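Local coordinates for protein dephospho-CoA kinase (Legionella pneumophila subsp. pneumophila, PDB 4TTR) that probably catalyses the last step of coenzyme A biosynthesis, the ATP-dependent phosphorylation of the 3'-hydroxyl of dephospho-CoA, at residues D63-S66 with S71-L74. Sequence-based numbering, arbitrary orientation. Where two conformers were deposited one is given.
Sequences DIIS and SVVL
Val72 CG2 approaches the peptide that joins Ile64 to Ile65; no planar side chain takes part in the contact. The methyl lies to one face of that peptide, displaced past the edge that runs from the carbonyl oxygen to the next alpha carbon. It sits 4.3 Å from Ile64 O and 4.2 Å from Ile65 CA, a loose touch and not a stack. The same methyl also reaches the two isoleucines: CG1 of Ile65 is 4.3 Å from Val72 CG2, while CG2 of Ile64 stands at 4.5 Å from it. With chi1 at -61°, CG2 of Val72 is wedged between its own N and carbonyl carbon and aims at the helix.

The tighter touch belongs to the neighbouring pair. Val73 CG2 presses on Ile65 from the loop, 3.5 Å from Ile65 CG2, closer than methyls usually sit, and 3.9 Å from Ile65 CG1. The two side chains cross at about a right angle, and one branch of the valine, CG2, meets both arms of the isoleucine fork.

In the fold, the chain leaving helix 59-68 doubles back through a short 3-10 turn and lays its two valines against the second half of that helix. Ile84 of helix 81-90 touches both Ile64 and Val72, helix 92-115 meets Ile64 through Leu98 and Leu101, and backbone hydrogen bonding ties Val72 to Asp80.

No hydrogen bond or charge pair crosses between the segments, so what joins them, well away from the P-loop, is van der Waals contact, mostly between hydrocarbon groups; Ile64 and Val72 are buried, whereas Ile65 and Val73 stay partly exposed.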
ATOM      1  N   ASP A  63       2.593 -20.931  -7.769  1.00 14.96           N
ATOM      2  CA  ASP A  63       3.616 -20.351  -8.634  1.00 15.49           C
ATOM      3  C   ASP A  63       4.718 -19.672  -7.825  1.00 18.11           C
ATOM      4  O   ASP A  63       5.886 -19.699  -8.210  1.00 16.64           O
ATOM      5  CB  ASP A  63       2.997 -19.344  -9.601  1.00 17.62           C
ATOM      6  CG  ASP A  63       1.977 -19.972 -10.530  1.00 21.32           C
ATOM      7  OD1 ASP A  63       2.008 -21.207 -10.715  1.00 19.39           O
ATOM      8  OD2 ASP A  63       1.146 -19.223 -11.082  1.00 25.59           O
ATOM      9  N   ILE A  64       4.336 -19.055  -6.713  1.00 14.33           N
ATOM     10  CA  ILE A  64       5.284 -18.401  -5.822  1.00 15.65           C
ATOM     11  C   ILE A  64       6.264 -19.417  -5.230  1.00 17.49           C
ATOM     12  O   ILE A  64       7.477 -19.196  -5.234  1.00 14.10           O
ATOM     13  CB  ILE A  64       4.542 -17.649  -4.689  1.00 12.79           C
ATOM     14  CG1 ILE A  64       3.910 -16.373  -5.245  1.00 17.16           C
ATOM     15  CG2 ILE A  64       5.491 -17.276  -3.547  1.00 18.20           C
ATOM     16  CD1 ILE A  64       2.908 -15.714  -4.319  1.00 13.30           C
ATOM     17  N   ILE A  65       5.739 -20.530  -4.733  1.00 15.46           N
ATOM     18  CA  ILE A  65       6.569 -21.554  -4.102  1.00 15.99           C
ATOM     19  C   ILE A  65       7.436 -22.269  -5.132  1.00 16.47           C
ATOM     20  O   ILE A  65       8.585 -22.612  -4.851  1.00 15.51           O
ATOM     21  CB  ILE A  65       5.701 -22.570  -3.339  1.00 15.80           C
ATOM     22  CG1 ILE A  65       5.070 -21.883  -2.130  1.00 16.61           C
ATOM     23  CG2 ILE A  65       6.523 -23.776  -2.878  1.00 18.00           C
ATOM     24  CD1 ILE A  65       3.902 -22.631  -1.540  1.00 18.85           C
ATOM     25  N   SER A  66       6.898 -22.498  -6.323  1.00 14.02           N
ATOM     26  CA  SER A  66       7.672 -23.129  -7.382  0.66 18.43           C
ATOM     27  C   SER A  66       8.787 -22.194  -7.840  1.00 19.37           C
ATOM     28  O   SER A  66       9.891 -22.635  -8.160  1.00 20.49           O
ATOM     29  CB  SER A  66       6.773 -23.506  -8.561  0.66 20.06           C
ATOM     30  OG  SER A  66       6.774 -22.494  -9.552  0.66 33.37           O
ATOM     31  N   SER A  71      12.167 -22.530   0.432  1.00 18.32           N
ATOM     32  CA  SER A  71      12.554 -21.618   1.509  1.00 16.10           C
ATOM     33  C   SER A  71      11.414 -20.676   1.922  1.00 16.41           C
ATOM     34  O   SER A  71      11.381 -20.207   3.061  1.00 15.88           O
ATOM     35  CB  SER A  71      13.785 -20.791   1.102  1.00 17.78           C
ATOM     36  OG  SER A  71      13.452 -19.762   0.184  1.00 16.37           O
ATOM     37  N   VAL A  72      10.479 -20.408   1.012  1.00 16.77           N
ATOM     38  CA  VAL A  72       9.380 -19.489   1.318  1.00 17.31           C
ATOM     39  C   VAL A  72       8.122 -20.209   1.802  1.00 19.63           C
ATOM     40  O   VAL A  72       7.064 -19.594   1.925  1.00 20.42           O
ATOM     41  CB  VAL A  72       9.007 -18.614   0.097  1.00 17.39           C
ATOM     42  CG1 VAL A  72      10.203 -17.767  -0.333  1.00 15.60           C
ATOM     43  CG2 VAL A  72       8.498 -19.459  -1.055  1.00 17.73           C
ATOM     44  N   VAL A  73       8.242 -21.507   2.078  1.00 19.81           N
ATOM     45  CA  VAL A  73       7.145 -22.289   2.646  1.00 22.75           C
ATOM     46  C   VAL A  73       7.402 -22.569   4.121  1.00 21.47           C
ATOM     47  O   VAL A  73       8.342 -23.279   4.463  1.00 25.96           O
ATOM     48  CB  VAL A  73       6.961 -23.650   1.928  1.00 25.23           C
ATOM     49  CG1 VAL A  73       5.519 -24.126   2.053  1.00 33.25           C
ATOM     50  CG2 VAL A  73       7.369 -23.562   0.470  1.00 35.15           C
ATOM     51  N   LEU A  74       6.569 -22.015   4.996  1.00 24.12           N
ATOM     52  CA  LEU A  74       6.668 -22.318   6.419  1.00 25.97           C
ATOM     53  C   LEU A  74       6.260 -23.767   6.670  1.00 29.18           C
ATOM     54  O   LEU A  74       5.665 -24.406   5.803  1.00 26.91           O
ATOM     55  CB  LEU A  74       5.787 -21.377   7.237  1.00 24.48           C
ATOM     56  CG  LEU A  74       6.106 -19.884   7.158  1.00 22.78           C
ATOM     57  CD1 LEU A  74       5.011 -19.085   7.842  1.00 24.69           C
ATOM     58  CD2 LEU A  74       7.456 -19.585   7.783  1.00 24.92           C
TER